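Local coordinates for protein 4-hydroxy-tetrahydrodipicolinate synthase (Methylacidiphilum fumariolicum SolV, PDB 6T3T) that probably catalyses the condensation of pyruvate with aspartate semialdehyde to 4-hydroxy-tetrahydrodipicolinate, a step of lysine biosynthesis, and forms a homotetramer built as a dimer of dimers, at residues D142-V148 and R170-L174; T192-S197 and L218-Y222; T255-E260 and L282-L286. All blocks are in the same frame, centred on the assembly; numbering follows the deposited sequence.

Overall arrangement
The chain is an eight-stranded parallel TIM barrel followed by C-terminal helices, and the three contacts come in series along it. Contact 1 joins helices 145-154 and 168-177, which flank strand 158-163, carrier of Lys162, the probable Schiff-base lysine. Contact 2 joins helices 192-197 and 212-223, which precede and follow strand 202-205 in sequence and both cover it. Centred about 20 Å apart, they touch where Val171 CG2 packs on Phe195 CD2 at 3.6 Å. Contact 3 is centred about 35 Å from contact 1 and about 25 Å from contact 2. Contacts 1 and 2 pack barrel helices at the boundary with the second subunit, while contact 3 joins helices 251-259 and 276-295 within one chain.

Contact 1 of 3, residues D142-V148 and R170-L174; sequences DIAVDTV and RVSQL
Arg170 holds Asp142 end-on, with NH1 and NH2 both directed at a single carboxylate oxygen. Asp142 OD2 accepts from Arg170 NH1 at 2.6 Å on its syn lone pair, and from Arg170 NH2 at 2.9 Å from above the carboxylate plane, the second bond being the more bent (132° at the hydrogen). OD2 lies in the plane of the guanidinium, at its edge, while the two flat groups stand almost perpendicular, 89° apart. The other oxygen, OD1, is bonded to Asn134 ND2, which should help fix the turn of the carboxylate. In Arg170 CG lies opposite the backbone N, and bends at chi2 and chi3, both near +60°, curl the chain so that its end turns to loop 142-144; Ile143 O sits 3.0 Å from its NH1. The segments belong to successive beta-alpha units of the TIM barrel: loop 142-144, with Ala144 as N-cap, leads into helix 145-154, and strand 158-163 carries the chain on to helix 168-177. Next to the salt bridge Val145 and Arg170 lie alongside each other, pointing opposite ways, with Val145 CG2 3.5 Å from Arg170 CD and 3.7 Å from Gln173 CB. Further along the two helices, the buried Leu174 offers CD2 to Val145 CG2 at 4.0 Å and to Val148 CG1 at 4.1 Å. Arg170 and Leu174 also rest on Glu163, while Gln173 packs against Tyr238 of the second subunit.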
ATOM      1  N   ASP A 142      12.707  -5.446   1.034  1.00 21.11           N
ATOM      2  CA  ASP A 142      12.638  -6.470  -0.001  1.00 22.41           C
ATOM      3  C   ASP A 142      14.046  -6.701  -0.543  1.00 21.92           C
ATOM      4  O   ASP A 142      14.826  -5.754  -0.678  1.00 21.88           O
ATOM      5  CB  ASP A 142      11.674  -6.028  -1.124  1.00 22.22           C
ATOM      6  CG  ASP A 142      11.523  -7.069  -2.249  1.00 32.53           C
ATOM      7  OD1 ASP A 142      10.635  -7.962  -2.171  1.00 32.41           O
ATOM      8  OD2 ASP A 142      12.270  -6.966  -3.249  1.00 35.40           O
ATOM      9  N   ILE A 143      14.404  -7.949  -0.838  1.00 16.34           N
ATOM     10  CA  ILE A 143      15.662  -8.175  -1.535  1.00 15.51           C
ATOM     11  C   ILE A 143      15.380  -7.956  -3.011  1.00 19.53           C
ATOM     12  O   ILE A 143      14.675  -8.750  -3.633  1.00 21.67           O
ATOM     13  CB  ILE A 143      16.241  -9.572  -1.290  1.00 19.84           C
ATOM     14  CG1 ILE A 143      16.231  -9.916   0.209  1.00 18.25           C
ATOM     15  CG2 ILE A 143      17.678  -9.629  -1.869  1.00 15.47           C
ATOM     16  CD1 ILE A 143      16.593 -11.380   0.491  1.00 14.24           C
ATOM     17  N   ALA A 144      15.876  -6.849  -3.557  1.00 20.93           N
ATOM     18  CA  ALA A 144      15.671  -6.563  -4.971  1.00 19.02           C
ATOM     19  C   ALA A 144      16.299  -7.651  -5.844  1.00 22.35           C
ATOM     20  O   ALA A 144      17.302  -8.280  -5.474  1.00 19.95           O
ATOM     21  CB  ALA A 144      16.279  -5.209  -5.333  1.00 20.62           C
ATOM     22  N   VAL A 145      15.686  -7.849  -7.019  1.00 17.95           N
ATOM     23  CA  VAL A 145      16.150  -8.831  -8.002  1.00 21.95           C
ATOM     24  C   VAL A 145      17.606  -8.571  -8.371  1.00 23.82           C
ATOM     25  O   VAL A 145      18.411  -9.503  -8.485  1.00 19.38           O
ATOM     26  CB  VAL A 145      15.254  -8.807  -9.261  1.00 22.06           C
ATOM     27  CG1 VAL A 145      15.878  -9.622 -10.390  1.00 22.17           C
ATOM     28  CG2 VAL A 145      13.836  -9.313  -8.959  1.00 24.16           C
ATOM     29  N   ASP A 146      17.951  -7.303  -8.616  1.00 21.34           N
ATOM     30  CA  ASP A 146      19.329  -6.983  -8.963  1.00 23.48           C
ATOM     31  C   ASP A 146      20.274  -7.340  -7.827  1.00 23.59           C
ATOM     32  O   ASP A 146      21.382  -7.838  -8.069  1.00 22.05           O
ATOM     33  CB  ASP A 146      19.453  -5.500  -9.303  1.00 24.05           C
ATOM     34  CG  ASP A 146      20.871  -5.067  -9.440  1.00 34.66           C
ATOM     35  OD1 ASP A 146      21.444  -5.303 -10.530  1.00 37.92           O
ATOM     36  OD2 ASP A 146      21.429  -4.524  -8.448  1.00 41.97           O
ATOM     37  N   THR A 147      19.822  -7.150  -6.579  1.00 19.86           N
ATOM     38  CA  THR A 147      20.630  -7.510  -5.412  1.00 20.30           C
ATOM     39  C   THR A 147      20.840  -9.010  -5.336  1.00 17.89           C
ATOM     40  O   THR A 147      21.957  -9.464  -5.077  1.00 18.32           O
ATOM     41  CB  THR A 147      19.974  -7.015  -4.117  1.00 21.65           C
ATOM     42  OG1 THR A 147      19.893  -5.588  -4.141  1.00 20.97           O
ATOM     43  CG2 THR A 147      20.779  -7.451  -2.861  1.00 17.88           C
ATOM     44  N   VAL A 148      19.779  -9.796  -5.549  1.00 18.51           N
ATOM     45  CA  VAL A 148      19.930 -11.251  -5.650  1.00 19.41           C
ATOM     46  C   VAL A 148      20.925 -11.615  -6.754  1.00 20.12           C
ATOM     47  O   VAL A 148      21.782 -12.491  -6.575  1.00 18.52           O
ATOM     48  CB  VAL A 148      18.561 -11.927  -5.888  1.00 17.65           C
ATOM     49  CG1 VAL A 148      18.739 -13.399  -6.040  1.00 20.55           C
ATOM     50  CG2 VAL A 148      17.587 -11.640  -4.747  1.00 14.34           C
ATOM     51  N   ARG A 170       7.589 -11.465  -9.114  1.00 20.73           N
ATOM     52  CA  ARG A 170       8.959 -11.546  -8.635  1.00 20.67           C
ATOM     53  C   ARG A 170       9.645 -12.816  -9.123  1.00 20.54           C
ATOM     54  O   ARG A 170      10.835 -12.797  -9.466  1.00 21.51           O
ATOM     55  CB  ARG A 170       8.955 -11.486  -7.110  1.00 25.10           C
ATOM     56  CG  ARG A 170      10.321 -11.566  -6.493  1.00 30.94           C
ATOM     57  CD  ARG A 170      11.161 -10.469  -7.060  1.00 31.03           C
ATOM     58  NE  ARG A 170      10.647  -9.130  -6.798  1.00 38.03           N
ATOM     59  CZ  ARG A 170      11.085  -8.367  -5.799  1.00 39.89           C
ATOM     60  NH1 ARG A 170      12.031  -8.849  -4.981  1.00 26.02           N
ATOM     61  NH2 ARG A 170      10.590  -7.136  -5.626  1.00 31.32           N
ATOM     62  N   VAL A 171       8.913 -13.933  -9.183  1.00 17.56           N
ATOM     63  CA  VAL A 171       9.522 -15.174  -9.653  1.00 18.86           C
ATOM     64  C   VAL A 171       9.931 -15.043 -11.121  1.00 19.13           C
ATOM     65  O   VAL A 171      11.057 -15.392 -11.504  1.00 20.99           O
ATOM     66  CB  VAL A 171       8.578 -16.367  -9.408  1.00 20.44           C
ATOM     67  CG1 VAL A 171       9.167 -17.631  -9.978  1.00 19.55           C
ATOM     68  CG2 VAL A 171       8.335 -16.555  -7.900  1.00 15.73           C
ATOM     69  N   SER A 172       9.052 -14.489 -11.953  1.00 17.43           N
ATOM     70  CA  SER A 172       9.409 -14.281 -13.358  1.00 22.53           C
ATOM     71  C   SER A 172      10.640 -13.396 -13.503  1.00 21.04           C
ATOM     72  O   SER A 172      11.482 -13.644 -14.373  1.00 22.71           O
ATOM     73  CB  SER A 172       8.238 -13.662 -14.134  1.00 16.64           C
ATOM     74  OG  SER A 172       7.172 -14.576 -14.260  1.00 22.29           O
ATOM     75  N   GLN A 173      10.750 -12.339 -12.682  1.00 23.04           N
ATOM     76  CA  GLN A 173      11.940 -11.486 -12.736  1.00 20.28           C
ATOM     77  C   GLN A 173      13.186 -12.245 -12.283  1.00 20.96           C
ATOM     78  O   GLN A 173      14.263 -12.111 -12.883  1.00 22.43           O
ATOM     79  CB  GLN A 173      11.734 -10.223 -11.884  1.00 23.62           C
ATOM     80  CG  GLN A 173      10.844  -9.145 -12.562  1.00 31.73           C
ATOM     81  CD  GLN A 173      10.181  -8.158 -11.584  1.00 34.39           C
ATOM     82  OE1 GLN A 173      10.078  -8.420 -10.390  1.00 38.22           O
ATOM     83  NE2 GLN A 173       9.702  -7.030 -12.111  1.00 41.15           N
ATOM     84  N   LEU A 174      13.062 -13.043 -11.224  1.00 18.22           N
ATOM     85  CA  LEU A 174      14.208 -13.805 -10.738  1.00 15.63           C
ATOM     86  C   LEU A 174      14.690 -14.807 -11.786  1.00 22.50           C
ATOM     87  O   LEU A 174      15.903 -14.950 -12.008  1.00 18.70           O
ATOM     88  CB  LEU A 174      13.848 -14.488  -9.419  1.00 15.25           C
ATOM     89  CG  LEU A 174      13.723 -13.516  -8.251  1.00 18.38           C
ATOM     90  CD1 LEU A 174      13.083 -14.169  -7.025  1.00 12.54           C
ATOM     91  CD2 LEU A 174      15.107 -12.954  -7.922  1.00 14.13           C
TER

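Contact 2 of 3, residues T192-S197 and L218-Y222; sequences TLPFLS and LVRLY
Tyr222 swings its ring toward Leu193, Leu196 and Ser197 by setting CG roughly opposite its backbone N (chi1 -155°), and Leu193 answers with CG likewise anti to N (chi1 175°). The leucine side chain lies nearly perpendicular to that of Tyr222, and its CD1 meets the CD1-CE1 side of the ring obliquely, within 3.3 Å of Tyr222 CD1, a tight approach for two carbons. Leu196 overlaps the tyrosine pointing the other way: its CD2 meets Tyr222 CB at 3.6 Å, and its CB lies 3.8 Å from Tyr222 CD2. One turn before Leu196 and Tyr222, Thr192 CG2 packs on Val219 CG2 at 3.9 Å and on Leu218 CD2. These helices, 192-197 and 212-223, run nearly parallel, their segment axes 10.3 Å apart and crossing at -25°, as befits adjacent outer helices of a TIM barrel; Thr192 and Val219 both rest on Val203 of strand 202-205. Across the subunit boundary, Leu193 packs on Ser197 of the second subunit, and Tyr222 on Pro227 of that subunit. At the far end of the ring a water, in its plane, accepts from Tyr222 OH at 2.9 Å and donates to Ser197 O at 2.7 Å. Ser197 OG turns back to its own helix and bonds Pro194 O. No direct hydrogen bond joins the two segments; cohesion here is hydrocarbon packing, with one water linking the buried phenol to the Ser197 carbonyl.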
ATOM      1  N   THR A 192       2.381 -21.543  -3.989  1.00 13.95           N
ATOM      2  CA  THR A 192       3.333 -22.531  -4.490  1.00 13.79           C
ATOM      3  C   THR A 192       3.016 -22.911  -5.932  1.00 19.09           C
ATOM      4  O   THR A 192       3.886 -22.828  -6.808  1.00 15.37           O
ATOM      5  CB  THR A 192       3.339 -23.776  -3.601  1.00 12.70           C
ATOM      6  OG1 THR A 192       3.918 -23.458  -2.350  1.00 15.84           O
ATOM      7  CG2 THR A 192       4.109 -24.933  -4.225  1.00 15.27           C
ATOM      8  N   LEU A 193       1.760 -23.291  -6.210  1.00 16.93           N
ATOM      9  CA  LEU A 193       1.443 -23.732  -7.568  1.00 18.61           C
ATOM     10  C   LEU A 193       1.668 -22.649  -8.616  1.00 17.87           C
ATOM     11  O   LEU A 193       2.287 -22.947  -9.651  1.00 16.90           O
ATOM     12  CB  LEU A 193       0.013 -24.277  -7.638  1.00 13.63           C
ATOM     13  CG  LEU A 193      -0.403 -24.638  -9.068  1.00 14.10           C
ATOM     14  CD1 LEU A 193       0.396 -25.826  -9.561  1.00 12.26           C
ATOM     15  CD2 LEU A 193      -1.891 -24.960  -9.116  1.00 18.17           C
ATOM     16  N   PRO A 194       1.177 -21.412  -8.454  1.00 15.69           N
ATOM     17  CA  PRO A 194       1.501 -20.391  -9.463  1.00 16.26           C
ATOM     18  C   PRO A 194       2.995 -20.067  -9.513  1.00 18.25           C
ATOM     19  O   PRO A 194       3.504 -19.718 -10.590  1.00 18.76           O
ATOM     20  CB  PRO A 194       0.610 -19.186  -9.073  1.00 15.12           C
ATOM     21  CG  PRO A 194       0.113 -19.452  -7.679  1.00 17.38           C
ATOM     22  CD  PRO A 194       0.221 -20.933  -7.431  1.00 16.83           C
ATOM     23  N   PHE A 195       3.712 -20.188  -8.390  1.00 16.97           N
ATOM     24  CA  PHE A 195       5.159 -19.980  -8.405  1.00 19.41           C
ATOM     25  C   PHE A 195       5.838 -21.015  -9.295  1.00 17.08           C
ATOM     26  O   PHE A 195       6.693 -20.673 -10.111  1.00 16.89           O
ATOM     27  CB  PHE A 195       5.729 -20.019  -6.984  1.00 12.57           C
ATOM     28  CG  PHE A 195       5.729 -18.659  -6.262  1.00 17.69           C
ATOM     29  CD1 PHE A 195       4.796 -17.696  -6.542  1.00 18.55           C
ATOM     30  CD2 PHE A 195       6.694 -18.364  -5.316  1.00 19.51           C
ATOM     31  CE1 PHE A 195       4.803 -16.477  -5.875  1.00 23.77           C
ATOM     32  CE2 PHE A 195       6.707 -17.134  -4.643  1.00 20.03           C
ATOM     33  CZ  PHE A 195       5.771 -16.196  -4.931  1.00 19.55           C
ATOM     34  N   LEU A 196       5.459 -22.294  -9.140  1.00 15.93           N
ATOM     35  CA  LEU A 196       5.951 -23.386  -9.987  1.00 16.13           C
ATOM     36  C   LEU A 196       5.726 -23.126 -11.483  1.00 20.49           C
ATOM     37  O   LEU A 196       6.588 -23.427 -12.317  1.00 15.02           O
ATOM     38  CB  LEU A 196       5.223 -24.680  -9.593  1.00 22.27           C
ATOM     39  CG  LEU A 196       5.799 -25.619  -8.531  1.00 24.19           C
ATOM     40  CD1 LEU A 196       6.442 -24.858  -7.380  1.00 20.86           C
ATOM     41  CD2 LEU A 196       4.692 -26.514  -8.028  1.00 18.59           C
ATOM     42  N   SER A 197       4.550 -22.600 -11.844  1.00 21.01           N
ATOM     43  CA  SER A 197       4.212 -22.435 -13.257  1.00 17.14           C
ATOM     44  C   SER A 197       5.152 -21.461 -13.969  1.00 17.89           C
ATOM     45  O   SER A 197       5.310 -21.529 -15.195  1.00 16.88           O
ATOM     46  CB  SER A 197       2.773 -21.940 -13.396  1.00 21.06           C
ATOM     47  OG  SER A 197       2.717 -20.551 -13.111  1.00 16.38           O
ATOM     48  N   LEU A 218       1.864 -32.226  -4.217  1.00 17.88           N
ATOM     49  CA  LEU A 218       1.498 -31.076  -5.038  1.00 19.11           C
ATOM     50  C   LEU A 218       2.682 -30.617  -5.874  1.00 16.40           C
ATOM     51  O   LEU A 218       2.556 -30.388  -7.087  1.00 16.87           O
ATOM     52  CB  LEU A 218       0.959 -29.951  -4.154  1.00 20.40           C
ATOM     53  CG  LEU A 218       0.208 -28.773  -4.806  1.00 24.18           C
ATOM     54  CD1 LEU A 218      -0.746 -28.098  -3.828  1.00 22.12           C
ATOM     55  CD2 LEU A 218       1.187 -27.751  -5.288  1.00 21.71           C
ATOM     56  N   VAL A 219       3.853 -30.498  -5.247  1.00 16.64           N
ATOM     57  CA  VAL A 219       5.025 -30.015  -5.971  1.00 18.99           C
ATOM     58  C   VAL A 219       5.475 -31.042  -7.012  1.00 16.11           C
ATOM     59  O   VAL A 219       5.767 -30.696  -8.161  1.00 15.90           O
ATOM     60  CB  VAL A 219       6.150 -29.656  -4.986  1.00 17.54           C
ATOM     61  CG1 VAL A 219       7.455 -29.335  -5.742  1.00 12.20           C
ATOM     62  CG2 VAL A 219       5.721 -28.464  -4.156  1.00 15.47           C
ATOM     63  N   ARG A 220       5.550 -32.319  -6.615  1.00 17.00           N
ATOM     64  CA  ARG A 220       5.977 -33.376  -7.530  1.00 19.36           C
ATOM     65  C   ARG A 220       5.062 -33.457  -8.749  1.00 16.33           C
ATOM     66  O   ARG A 220       5.546 -33.567  -9.875  1.00 18.76           O
ATOM     67  CB  ARG A 220       6.021 -34.729  -6.807  1.00 18.47           C
ATOM     68  CG  ARG A 220       7.206 -34.890  -5.889  1.00 23.12           C
ATOM     69  CD  ARG A 220       7.344 -36.329  -5.400  1.00 27.03           C
ATOM     70  NE  ARG A 220       6.262 -36.744  -4.500  1.00 26.42           N
ATOM     71  CZ  ARG A 220       6.107 -36.309  -3.253  1.00 26.21           C
ATOM     72  NH1 ARG A 220       6.953 -35.415  -2.747  1.00 32.44           N
ATOM     73  NH2 ARG A 220       5.101 -36.756  -2.503  1.00 25.91           N
ATOM     74  N   LEU A 221       3.735 -33.391  -8.539  1.00 14.69           N
ATOM     75  CA  LEU A 221       2.785 -33.428  -9.651  1.00 18.23           C
ATOM     76  C   LEU A 221       3.106 -32.363 -10.688  1.00 19.65           C
ATOM     77  O   LEU A 221       3.198 -32.652 -11.885  1.00 20.25           O
ATOM     78  CB  LEU A 221       1.353 -33.250  -9.139  1.00 18.67           C
ATOM     79  CG  LEU A 221       0.802 -34.520  -8.474  1.00 17.67           C
ATOM     80  CD1 LEU A 221      -0.394 -34.220  -7.569  1.00 17.08           C
ATOM     81  CD2 LEU A 221       0.463 -35.578  -9.524  1.00 23.03           C
ATOM     82  N   TYR A 222       3.356 -31.137 -10.247  1.00 20.62           N
ATOM     83  CA  TYR A 222       3.650 -30.111 -11.233  1.00 23.21           C
ATOM     84  C   TYR A 222       4.995 -30.373 -11.908  1.00 20.95           C
ATOM     85  O   TYR A 222       5.107 -30.277 -13.136  1.00 17.93           O
ATOM     86  CB  TYR A 222       3.596 -28.701 -10.611  1.00 23.39           C
ATOM     87  CG  TYR A 222       3.297 -27.676 -11.686  1.00 22.89           C
ATOM     88  CD1 TYR A 222       1.984 -27.397 -12.053  1.00 25.35           C
ATOM     89  CD2 TYR A 222       4.319 -27.067 -12.397  1.00 22.93           C
ATOM     90  CE1 TYR A 222       1.695 -26.514 -13.060  1.00 22.85           C
ATOM     91  CE2 TYR A 222       4.041 -26.161 -13.409  1.00 19.97           C
ATOM     92  CZ  TYR A 222       2.729 -25.903 -13.748  1.00 24.39           C
ATOM     93  OH  TYR A 222       2.424 -25.020 -14.767  1.00 19.59           O
TER
HETATM   94  O   HOH W   1       4.530 -23.838 -16.286  1.00 18.62           O

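Contact 3 of 3, residues T255-E260 and L282-L286; sequences TALAME and LKTTL
Met259 and Leu286 overlap antiparallel, with Met259 CE lying 3.6 Å from Leu286 CD1. The methionine leaves its helix extended through chi2 and then bends at chi3 (45°), which turns the methyl aside so that it also reaches Lys283 CG at 3.6 Å. Lys283 lies nearly perpendicular to the methionine, offering CB and CG to the sulfur end. Leu286 has an unusual chi1 of -119°, away from the staggered positions, and splits its branches: CD1 touches both Met259 CE and Ala256 CB, the latter at 3.9 Å, while CD2 lies 3.9 Å from Glu260 OE2. Leu282 lays CD2 against Thr255 CG2 at 4.0 Å and near Ala256. The small alanine thus receives both leucines where helices 251-259 and 276-295, in the C-terminal helical region after the barrel, cross with segment axes 10.8 Å apart at -64°. Leu210 backs Ala256 and Glu260 from a loop. Thr255 OG1 bonds Val251 O in its own helix. The contact is almost wholly van der Waals contact of methyl and methylene groups, with the Glu260 carboxylate resting on Leu286 CD2 while Lys290 holds its charge in a salt bridge; no hydrogen bond joins the segments.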
ATOM      1  N   THR A 255      -1.596 -24.310  16.580  1.00 15.18           N
ATOM      2  CA  THR A 255      -2.937 -24.615  17.076  1.00 18.16           C
ATOM      3  C   THR A 255      -3.509 -25.867  16.415  1.00 21.79           C
ATOM      4  O   THR A 255      -4.160 -26.691  17.074  1.00 15.75           O
ATOM      5  CB  THR A 255      -3.865 -23.419  16.845  1.00 18.95           C
ATOM      6  OG1 THR A 255      -3.387 -22.303  17.611  1.00 18.12           O
ATOM      7  CG2 THR A 255      -5.271 -23.750  17.289  1.00 19.94           C
ATOM      8  N   ALA A 256      -3.307 -26.012  15.106  1.00 16.67           N
ATOM      9  CA  ALA A 256      -3.813 -27.195  14.417  1.00 15.92           C
ATOM     10  C   ALA A 256      -3.135 -28.460  14.930  1.00 17.40           C
ATOM     11  O   ALA A 256      -3.805 -29.440  15.264  1.00 19.85           O
ATOM     12  CB  ALA A 256      -3.612 -27.043  12.907  1.00 14.97           C
ATOM     13  N   LEU A 257      -1.799 -28.439  15.053  1.00 18.86           N
ATOM     14  CA  LEU A 257      -1.084 -29.621  15.528  1.00 22.33           C
ATOM     15  C   LEU A 257      -1.486 -29.965  16.960  1.00 21.92           C
ATOM     16  O   LEU A 257      -1.575 -31.147  17.320  1.00 19.83           O
ATOM     17  CB  LEU A 257       0.430 -29.414  15.427  1.00 18.44           C
ATOM     18  CG  LEU A 257       1.009 -29.449  14.004  1.00 20.33           C
ATOM     19  CD1 LEU A 257       2.335 -28.737  13.975  1.00 16.40           C
ATOM     20  CD2 LEU A 257       1.108 -30.907  13.406  1.00 18.04           C
ATOM     21  N   ALA A 258      -1.746 -28.951  17.792  1.00 19.66           N
ATOM     22  CA  ALA A 258      -2.211 -29.251  19.150  1.00 20.81           C
ATOM     23  C   ALA A 258      -3.614 -29.843  19.137  1.00 26.36           C
ATOM     24  O   ALA A 258      -3.946 -30.682  19.987  1.00 30.52           O
ATOM     25  CB  ALA A 258      -2.178 -27.999  20.032  1.00 23.02           C
ATOM     26  N   MET A 259      -4.464 -29.409  18.208  1.00 22.24           N
ATOM     27  CA  MET A 259      -5.791 -30.001  18.122  1.00 23.87           C
ATOM     28  C   MET A 259      -5.709 -31.485  17.759  1.00 23.60           C
ATOM     29  O   MET A 259      -6.555 -32.277  18.191  1.00 22.55           O
ATOM     30  CB  MET A 259      -6.622 -29.240  17.078  1.00 26.63           C
ATOM     31  CG  MET A 259      -7.280 -27.957  17.577  1.00 32.93           C
ATOM     32  SD  MET A 259      -8.086 -27.040  16.250  1.00 40.68           S
ATOM     33  CE  MET A 259      -8.928 -28.367  15.414  1.00 41.03           C
ATOM     34  N   GLU A 260      -4.667 -31.886  17.022  1.00 24.33           N
ATOM     35  CA  GLU A 260      -4.391 -33.283  16.700  1.00 23.83           C
ATOM     36  C   GLU A 260      -3.631 -34.018  17.800  1.00 26.32           C
ATOM     37  O   GLU A 260      -3.294 -35.188  17.610  1.00 25.73           O
ATOM     38  CB  GLU A 260      -3.628 -33.365  15.375  1.00 20.79           C
ATOM     39  CG  GLU A 260      -4.531 -32.900  14.220  1.00 21.14           C
ATOM     40  CD  GLU A 260      -3.888 -32.898  12.862  1.00 26.92           C
ATOM     41  OE1 GLU A 260      -2.645 -32.994  12.745  1.00 29.56           O
ATOM     42  OE2 GLU A 260      -4.656 -32.795  11.887  1.00 32.69           O
ATOM     43  N   LEU A 282     -10.603 -22.213  11.787  1.00 19.88           N
ATOM     44  CA  LEU A 282      -9.489 -23.134  11.575  1.00 22.42           C
ATOM     45  C   LEU A 282      -9.928 -24.573  11.832  1.00 21.87           C
ATOM     46  O   LEU A 282      -9.628 -25.479  11.048  1.00 23.59           O
ATOM     47  CB  LEU A 282      -8.298 -22.762  12.481  1.00 18.55           C
ATOM     48  CG  LEU A 282      -7.144 -23.757  12.342  1.00 18.47           C
ATOM     49  CD1 LEU A 282      -6.607 -23.748  10.883  1.00 17.49           C
ATOM     50  CD2 LEU A 282      -6.027 -23.504  13.378  1.00 19.61           C
ATOM     51  N   LYS A 283     -10.613 -24.799  12.950  1.00 24.81           N
ATOM     52  CA  LYS A 283     -11.085 -26.135  13.294  1.00 26.31           C
ATOM     53  C   LYS A 283     -11.981 -26.701  12.195  1.00 23.52           C
ATOM     54  O   LYS A 283     -11.808 -27.840  11.758  1.00 24.04           O
ATOM     55  CB  LYS A 283     -11.831 -26.068  14.625  1.00 31.67           C
ATOM     56  CG  LYS A 283     -12.377 -27.376  15.146  1.00 29.33           C
ATOM     57  CD  LYS A 283     -12.941 -27.146  16.548  1.00 33.84           C
ATOM     58  CE  LYS A 283     -13.359 -28.441  17.213  1.00 36.01           C
ATOM     59  NZ  LYS A 283     -13.509 -28.242  18.697  1.00 47.17           N
ATOM     60  N   THR A 284     -12.957 -25.917  11.737  1.00 25.80           N
ATOM     61  CA  THR A 284     -13.840 -26.430  10.701  1.00 25.00           C
ATOM     62  C   THR A 284     -13.082 -26.653   9.391  1.00 25.35           C
ATOM     63  O   THR A 284     -13.289 -27.679   8.731  1.00 20.43           O
ATOM     64  CB  THR A 284     -15.049 -25.504  10.510  1.00 27.43           C
ATOM     65  OG1 THR A 284     -14.605 -24.221  10.088  1.00 29.37           O
ATOM     66  CG2 THR A 284     -15.822 -25.337  11.807  1.00 22.17           C
ATOM     67  N   THR A 285     -12.188 -25.720   9.001  1.00 21.94           N
ATOM     68  CA  THR A 285     -11.388 -25.934   7.792  1.00 18.92           C
ATOM     69  C   THR A 285     -10.524 -27.199   7.911  1.00 20.92           C
ATOM     70  O   THR A 285     -10.396 -27.963   6.950  1.00 20.24           O
ATOM     71  CB  THR A 285     -10.475 -24.733   7.505  1.00 21.45           C
ATOM     72  OG1 THR A 285     -11.241 -23.583   7.149  1.00 18.43           O
ATOM     73  CG2 THR A 285      -9.475 -25.056   6.360  1.00 20.42           C
ATOM     74  N   LEU A 286      -9.923 -27.430   9.075  1.00 22.72           N
ATOM     75  CA  LEU A 286      -9.130 -28.646   9.277  1.00 20.47           C
ATOM     76  C   LEU A 286      -9.941 -29.902   8.986  1.00 21.92           C
ATOM     77  O   LEU A 286      -9.479 -30.808   8.279  1.00 16.83           O
ATOM     78  CB  LEU A 286      -8.603 -28.714  10.695  1.00 18.09           C
ATOM     79  CG  LEU A 286      -7.111 -28.745  11.015  1.00 31.12           C
ATOM     80  CD1 LEU A 286      -6.950 -29.061  12.492  1.00 26.98           C
ATOM     81  CD2 LEU A 286      -6.360 -29.760  10.158  1.00 29.02           C
TER